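Local atomic coordinates of conserved hypothetical protein TM0613 (Thermotoga maritima, PDB entry 1O3U), a protein that is of unknown function but adopts the all-helical HEPN fold, a domain that in its relatives is often linked to nucleotide or nucleic-acid binding. Residues 23-26 / 27-31; 32-35 / 36-39; 120-123 / 124-128. One frame throughout, in Å; residues are numbered along the deposited sequence. Where two conformers were deposited one is given.

Overall arrangement
All three contacts are local: contacts 2 and 3 lie within single helices of the HEPN bundle, while contact 1 runs from helix 11-28 into the turn after it. Contact 2 begins helix 32-54, its centre 8 Å from that of contact 1; Ala23 CB meets Ser38 CB at 3.5 Å and Asp26 OD2 meets Trp34 CB at 3.4 Å. Contact 3, on helix 104-132, is centred 18 Å from contact 1 yet joined to it by the Lys24 NZ to Glu122 OE2 salt bridge (2.9 Å). Contacts 2 and 3, centres 15 Å apart, touch at Ser39 O and Ala121 CB (3.4 Å). Contacts 1 and 2 reach the second subunit; no other chain of the assembly touches contact 3.

Contact 1. Residues 23-26 / 27-31; sequences AKHD and LEHGF
Phe31 N bonds back to Asp26 O at 2.9 Å, and with the bond from Gly30 N to Leu27 O this makes the Schellman motif that ends helix 11-28. Gly30, with positive phi, is its C-prime residue. At the same helix end, the rings of His25 and His29 meet obliquely, their planes 50° apart and their centroids separated by 4.5 Å. His29 CD2 sits over the centre of the His25 ring, while in the plane of its own ring it points at His25 O, 3.0 Å away. The torsions explain the meeting: in His25 CG is anti to the backbone N (chi1 -172°), whereas in His29 it is anti to the carbonyl carbon (chi1 -67°), and the two rings converge from successive turns. A water joins them, 2.8 Å from His25 NE2 and bonded also to His29 NE2, which is consistent with a fixed rotation of both imidazoles. Across the subunit interface, Phe31 of the second subunit meets His25 edge-to-face, and His22 NE2 of that subunit is hydrogen-bonded to Asp26 OD2. Phe31 crosses the Asp26 side chain at about a right angle and its ring lies against the helix end, with His29 O over the centre of one face; at the ring's edge, near its plane, Asp26 OD1 comes within 3.7 Å of Phe31 CD1.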
loop_
_atom_site.group_PDB
_atom_site.type_symbol
_atom_site.label_atom_id
_atom_site.label_comp_id
_atom_site.label_asym_id
_atom_site.label_seq_id
_atom_site.Cartn_x
_atom_site.Cartn_y
_atom_site.Cartn_z
ATOM N N ALA A 23 -9.329 1.727 2.324
ATOM C CA ALA A 23 -9.685 3.113 2.577
ATOM C C ALA A 23 -11.149 3.261 3.051
ATOM O O ALA A 23 -11.439 4.040 3.964
ATOM C CB ALA A 23 -9.475 3.915 1.366
ATOM N N LYS A 24 -12.048 2.557 2.370
ATOM C CA LYS A 24 -13.449 2.605 2.673
ATOM C C LYS A 24 -13.754 2.016 4.080
ATOM O O LYS A 24 -14.623 2.519 4.790
ATOM C CB LYS A 24 -14.217 1.878 1.584
ATOM C CG LYS A 24 -14.306 2.679 0.281
ATOM C CD LYS A 24 -15.170 1.984 -0.703
ATOM C CE LYS A 24 -15.138 2.734 -2.005
ATOM N NZ LYS A 24 -16.039 2.148 -2.974
ATOM N N HIS A 25 -13.018 0.991 4.456
ATOM C CA HIS A 25 -13.122 0.393 5.785
ATOM C C HIS A 25 -12.661 1.364 6.844
ATOM O O HIS A 25 -13.340 1.552 7.867
ATOM C CB HIS A 25 -12.280 -0.870 5.844
ATOM C CG HIS A 25 -12.471 -1.654 7.105
ATOM N ND1 HIS A 25 -11.570 -1.608 8.143
ATOM C CD2 HIS A 25 -13.460 -2.493 7.494
ATOM C CE1 HIS A 25 -11.990 -2.399 9.118
ATOM N NE2 HIS A 25 -13.141 -2.940 8.754
ATOM N N ASP A 26 -11.505 1.989 6.610
ATOM C CA ASP A 26 -10.993 3.011 7.535
ATOM C C ASP A 26 -11.976 4.188 7.632
ATOM O O ASP A 26 -12.246 4.682 8.738
ATOM C CB ASP A 26 -9.627 3.537 7.111
ATOM C CG ASP A 26 -8.478 2.570 7.458
ATOM O OD1 ASP A 26 -8.529 1.869 8.499
ATOM O OD2 ASP A 26 -7.509 2.471 6.730
ATOM N N LEU A 27 -12.537 4.620 6.495
ATOM C CA LEU A 27 -13.514 5.681 6.506
ATOM C C LEU A 27 -14.715 5.350 7.402
ATOM O O LEU A 27 -15.160 6.197 8.187
ATOM C CB LEU A 27 -13.987 5.987 5.103
ATOM C CG LEU A 27 -15.002 7.105 4.919
ATOM C CD1 LEU A 27 -14.478 8.428 5.489
ATOM C CD2 LEU A 27 -15.290 7.215 3.442
ATOM N N GLU A 28 -15.222 4.123 7.272
ATOM C CA GLU A 28 -16.450 3.680 7.960
ATOM C C GLU A 28 -16.230 3.751 9.464
ATOM O O GLU A 28 -17.156 4.070 10.228
ATOM C CB GLU A 28 -16.831 2.261 7.498
ATOM C CG GLU A 28 -17.811 1.475 8.387
ATOM C CD GLU A 28 -17.959 0.003 8.008
ATOM O OE1 GLU A 28 -17.356 -0.460 6.993
ATOM O OE2 GLU A 28 -18.683 -0.723 8.745
ATOM N N HIS A 29 -14.991 3.514 9.885
ATOM C CA HIS A 29 -14.645 3.465 11.295
ATOM C C HIS A 29 -14.078 4.778 11.849
ATOM O O HIS A 29 -13.683 4.833 13.020
ATOM C CB HIS A 29 -13.719 2.286 11.555
ATOM C CG HIS A 29 -14.381 0.962 11.356
ATOM N ND1 HIS A 29 -15.115 0.344 12.349
ATOM C CD2 HIS A 29 -14.439 0.145 10.281
ATOM C CE1 HIS A 29 -15.590 -0.798 11.889
ATOM N NE2 HIS A 29 -15.189 -0.945 10.640
ATOM N N GLY A 30 -14.095 5.835 11.027
ATOM C CA GLY A 30 -13.729 7.169 11.455
ATOM C C GLY A 30 -12.240 7.426 11.424
ATOM O O GLY A 30 -11.780 8.409 11.998
ATOM N N PHE A 31 -11.481 6.539 10.768
ATOM C CA PHE A 31 -10.035 6.684 10.714
ATOM C C PHE A 31 -9.698 7.484 9.469
ATOM O O PHE A 31 -9.225 6.935 8.461
ATOM C CB PHE A 31 -9.374 5.321 10.723
ATOM C CG PHE A 31 -9.810 4.437 11.861
ATOM C CD1 PHE A 31 -10.060 3.085 11.647
ATOM C CD2 PHE A 31 -9.899 4.931 13.162
ATOM C CE1 PHE A 31 -10.423 2.250 12.718
ATOM C CE2 PHE A 31 -10.264 4.084 14.234
ATOM C CZ PHE A 31 -10.542 2.759 13.991
HETATM O O HOH W 1 -15.285 -4.104 10.205
#

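Contact 2. Residues 32-35 / 36-39; sequences YNWA and CFSS
Trp34 and Phe37 form the aromatic part of this contact, an offset edge-to-face pair in the first turns of helix 32-54 of the HEPN bundle. The six-membered ring of Trp34 turns its edge to the Phe37 face, with planes at 85° and centroids 5.4 Å apart; Trp34 CZ3 approaches Phe37 CD2 to 3.7 Å. Three residues apart, the side chains are brought alongside each other by different first torsions: Phe37 CG is anti to the backbone N (chi1 177°), and Trp34 CG is anti to its carbonyl carbon (chi1 -77°). Asn33 ND2 lies over one Trp34 face, toward the rim, and His22 of the second subunit stacks on the indole.

Hydrogen bonds make up the second group. Regular i to i+4 backbone bonds run from Cys36 N to Tyr32 O through Ser39 N to Ala35 O. The Ala35 carbonyl accepts twice, since Ser39 OG also donates to Ala35 O at 2.8 Å, and the two donors come from opposite faces of the carbonyl plane.

The covalent link is the disulfide from Cys36 SG to Cys91, which ties this helix to a distant part of the chain; Cys36 CB rests on Asn33 O at 3.3 Å. Chemically, the contact divides its work: the buried Ser39 hydroxyl spends its proton on its own helix, the Trp34 and Phe37 rings meet the second subunit, and the sulfur makes the cross-link.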
loop_
_atom_site.group_PDB
_atom_site.type_symbol
_atom_site.label_atom_id
_atom_site.label_comp_id
_atom_site.label_asym_id
_atom_site.label_seq_id
_atom_site.Cartn_x
_atom_site.Cartn_y
_atom_site.Cartn_z
ATOM N N TYR A 32 -9.965 8.791 9.533
ATOM C CA TYR A 32 -9.944 9.638 8.316
ATOM C C TYR A 32 -8.545 9.788 7.708
ATOM O O TYR A 32 -8.384 9.709 6.492
ATOM C CB TYR A 32 -10.560 10.997 8.627
ATOM C CG TYR A 32 -11.972 10.881 9.160
ATOM C CD1 TYR A 32 -12.358 11.606 10.301
ATOM C CD2 TYR A 32 -12.911 10.030 8.571
ATOM C CE1 TYR A 32 -13.658 11.529 10.782
ATOM C CE2 TYR A 32 -14.220 9.947 9.057
ATOM C CZ TYR A 32 -14.580 10.701 10.182
ATOM O OH TYR A 32 -15.851 10.624 10.742
ATOM N N ASN A 33 -7.551 9.914 8.579
ATOM C CA ASN A 33 -6.157 9.947 8.217
ATOM C C ASN A 33 -5.727 8.721 7.442
ATOM O O ASN A 33 -5.072 8.829 6.403
ATOM C CB ASN A 33 -5.237 10.123 9.456
ATOM C CG ASN A 33 -5.398 9.003 10.543
ATOM O OD1 ASN A 33 -6.468 8.336 10.709
ATOM N ND2 ASN A 33 -4.316 8.813 11.312
ATOM N N TRP A 34 -6.119 7.561 7.925
ATOM C CA TRP A 34 -5.722 6.326 7.271
ATOM C C TRP A 34 -6.470 6.145 5.951
ATOM O O TRP A 34 -5.897 5.644 4.978
ATOM C CB TRP A 34 -5.928 5.144 8.220
ATOM C CG TRP A 34 -4.851 5.065 9.261
ATOM C CD1 TRP A 34 -5.016 5.121 10.612
ATOM C CD2 TRP A 34 -3.441 4.926 9.034
ATOM N NE1 TRP A 34 -3.798 5.017 11.243
ATOM C CE2 TRP A 34 -2.811 4.881 10.297
ATOM C CE3 TRP A 34 -2.640 4.812 7.885
ATOM C CZ2 TRP A 34 -1.428 4.748 10.440
ATOM C CZ3 TRP A 34 -1.279 4.662 8.024
ATOM C CH2 TRP A 34 -0.676 4.646 9.298
ATOM N N ALA A 35 -7.720 6.604 5.893
ATOM C CA ALA A 35 -8.493 6.532 4.664
ATOM C C ALA A 35 -7.796 7.342 3.561
ATOM O O ALA A 35 -7.726 6.909 2.430
ATOM C CB ALA A 35 -9.914 7.013 4.874
ATOM N N CYS A 36 -7.307 8.512 3.920
ATOM C CA CYS A 36 -6.521 9.355 3.035
ATOM C C CYS A 36 -5.292 8.611 2.530
ATOM O O CYS A 36 -5.048 8.528 1.345
ATOM C CB CYS A 36 -6.106 10.607 3.782
ATOM S SG CYS A 36 -4.972 11.631 2.872
ATOM N N PHE A 37 -4.553 8.007 3.450
ATOM C CA PHE A 37 -3.340 7.258 3.098
ATOM C C PHE A 37 -3.608 6.117 2.092
ATOM O O PHE A 37 -2.933 5.994 1.069
ATOM C CB PHE A 37 -2.725 6.715 4.393
ATOM C CG PHE A 37 -1.523 5.863 4.175
ATOM C CD1 PHE A 37 -0.310 6.430 3.849
ATOM C CD2 PHE A 37 -1.595 4.491 4.329
ATOM C CE1 PHE A 37 0.821 5.638 3.661
ATOM C CE2 PHE A 37 -0.479 3.699 4.115
ATOM C CZ PHE A 37 0.727 4.271 3.814
ATOM N N SER A 38 -4.599 5.285 2.396
ATOM C CA SER A 38 -4.978 4.157 1.550
ATOM C C SER A 38 -5.433 4.633 0.157
ATOM O O SER A 38 -5.197 3.968 -0.844
ATOM C CB SER A 38 -6.119 3.392 2.190
ATOM O OG SER A 38 -5.675 2.698 3.334
ATOM N N SER A 39 -6.147 5.756 0.116
ATOM C CA SER A 39 -6.639 6.337 -1.143
ATOM C C SER A 39 -5.460 6.740 -2.074
ATOM O O SER A 39 -5.497 6.496 -3.302
ATOM C CB SER A 39 -7.522 7.565 -0.835
ATOM O OG SER A 39 -8.709 7.145 -0.189
#

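Contact 3. Residues 120-123 / 124-128; sequences YAEK and IIRFC
Glu122 and Arg126, one turn apart, run side by side, with the carboxylate laid over a face of the guanidinium. Glu122 CD stands 3.9 Å above the centre of that group, and the planes are 34° apart. Glu122 OE2 reaches Arg126 NH2 at 3.4 Å but lies well out of the guanidinium plane, so the salt bridge rests on charge and no N-H points at the oxygen. The aliphatic part of Arg126 rests on the backbone, its CG 3.2 Å from Glu122 O, which also accepts Arg126 N at 2.9 Å.

This is an i to i+4 pair on helix 104-132, the long helix of the HEPN bundle, and Lys24 of helix 11-28 is the stronger polar partner of Glu122 OE2. With an alanine here the carboxylate is gone, which is likely to leave Lys24 NZ without its mate and the Arg126 guanidinium freer to turn.

On the buried side of the helix, Ile125 CG1 packs on Ala121 O at 3.3 Å, and Ile124 CG1 on Tyr120 O at 3.5 Å. Ile125 touches Leu20 of helix 11-28 and Ala46 of helix 32-54, while Tyr120 stacks on His83 and Lys123 NZ forms a salt bridge with Glu79.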
loop_
_atom_site.group_PDB
_atom_site.type_symbol
_atom_site.label_atom_id
_atom_site.label_comp_id
_atom_site.label_asym_id
_atom_site.label_seq_id
_atom_site.Cartn_x
_atom_site.Cartn_y
_atom_site.Cartn_z
ATOM N N TYR A 120 -12.083 10.289 -5.082
ATOM C CA TYR A 120 -11.079 10.633 -6.092
ATOM C C TYR A 120 -10.301 9.396 -6.490
ATOM O O TYR A 120 -10.043 9.214 -7.666
ATOM C CB TYR A 120 -10.097 11.679 -5.604
ATOM C CG TYR A 120 -10.664 13.060 -5.377
ATOM C CD1 TYR A 120 -11.935 13.392 -5.800
ATOM C CD2 TYR A 120 -9.871 14.066 -4.806
ATOM C CE1 TYR A 120 -12.447 14.661 -5.590
ATOM C CE2 TYR A 120 -10.356 15.313 -4.619
ATOM C CZ TYR A 120 -11.650 15.617 -5.009
ATOM O OH TYR A 120 -12.140 16.884 -4.816
ATOM N N ALA A 121 -9.909 8.575 -5.519
ATOM C CA ALA A 121 -9.129 7.386 -5.821
ATOM C C ALA A 121 -9.976 6.406 -6.658
ATOM O O ALA A 121 -9.522 5.851 -7.652
ATOM C CB ALA A 121 -8.673 6.721 -4.556
ATOM N N GLU A 122 -11.215 6.218 -6.242
ATOM C CA GLU A 122 -12.149 5.447 -7.006
ATOM C C GLU A 122 -12.346 5.924 -8.459
ATOM O O GLU A 122 -12.375 5.106 -9.383
ATOM C CB GLU A 122 -13.478 5.385 -6.276
ATOM C CG GLU A 122 -14.483 4.426 -6.909
ATOM C CD GLU A 122 -15.507 3.964 -5.875
ATOM O OE1 GLU A 122 -15.955 4.806 -5.056
ATOM O OE2 GLU A 122 -15.834 2.774 -5.832
ATOM N N LYS A 123 -12.474 7.236 -8.645
ATOM C CA LYS A 123 -12.545 7.833 -9.947
ATOM C C LYS A 123 -11.336 7.508 -10.805
ATOM O O LYS A 123 -11.462 7.125 -11.970
ATOM C CB LYS A 123 -12.723 9.338 -9.760
ATOM C CG LYS A 123 -13.401 10.037 -10.794
ATOM C CD LYS A 123 -13.993 11.333 -10.171
ATOM C CE LYS A 123 -14.761 12.106 -11.132
ATOM N NZ LYS A 123 -14.748 13.543 -10.781
ATOM N N ILE A 124 -10.144 7.639 -10.216
ATOM C CA ILE A 124 -8.927 7.318 -10.919
ATOM C C ILE A 124 -8.861 5.834 -11.280
ATOM O O ILE A 124 -8.484 5.470 -12.443
ATOM C CB ILE A 124 -7.703 7.801 -10.105
ATOM C CG1 ILE A 124 -7.631 9.336 -10.137
ATOM C CG2 ILE A 124 -6.404 7.212 -10.664
ATOM C CD1 ILE A 124 -6.616 9.967 -9.154
ATOM N N ILE A 125 -9.191 4.969 -10.317
ATOM C CA ILE A 125 -9.270 3.537 -10.587
ATOM C C ILE A 125 -10.197 3.217 -11.788
ATOM O O ILE A 125 -9.812 2.474 -12.675
ATOM C CB ILE A 125 -9.698 2.768 -9.356
ATOM C CG1 ILE A 125 -8.593 2.798 -8.310
ATOM C CG2 ILE A 125 -10.148 1.335 -9.744
ATOM C CD1 ILE A 125 -9.079 2.300 -6.901
ATOM N N ARG A 126 -11.389 3.804 -11.818
ATOM C CA ARG A 126 -12.375 3.539 -12.860
ATOM C C ARG A 126 -11.911 4.114 -14.216
ATOM O O ARG A 126 -12.083 3.485 -15.249
ATOM C CB ARG A 126 -13.721 4.111 -12.443
ATOM C CG ARG A 126 -14.346 3.347 -11.258
ATOM C CD ARG A 126 -15.665 3.920 -10.789
ATOM N NE ARG A 126 -16.359 2.999 -9.901
ATOM C CZ ARG A 126 -17.464 3.295 -9.241
ATOM N NH1 ARG A 126 -18.032 4.479 -9.364
ATOM N NH2 ARG A 126 -18.017 2.390 -8.473
ATOM N N PHE A 127 -11.244 5.256 -14.193
ATOM C CA PHE A 127 -10.622 5.807 -15.414
ATOM C C PHE A 127 -9.551 4.867 -15.993
ATOM O O PHE A 127 -9.511 4.570 -17.239
ATOM C CB PHE A 127 -9.980 7.145 -15.128
ATOM C CG PHE A 127 -9.294 7.734 -16.327
ATOM C CD1 PHE A 127 -10.004 8.367 -17.299
ATOM C CD2 PHE A 127 -7.911 7.645 -16.457
ATOM C CE1 PHE A 127 -9.340 8.935 -18.405
ATOM C CE2 PHE A 127 -7.268 8.191 -17.538
ATOM C CZ PHE A 127 -7.981 8.830 -18.509
ATOM N N CYS A 128 -8.646 4.420 -15.128
ATOM C CA CYS A 128 -7.637 3.446 -15.507
ATOM C C CYS A 128 -8.258 2.129 -16.000
ATOM O O CYS A 128 -7.782 1.566 -17.004
ATOM C CB CYS A 128 -6.670 3.178 -14.364
ATOM S SG CYS A 128 -5.680 4.613 -13.921
#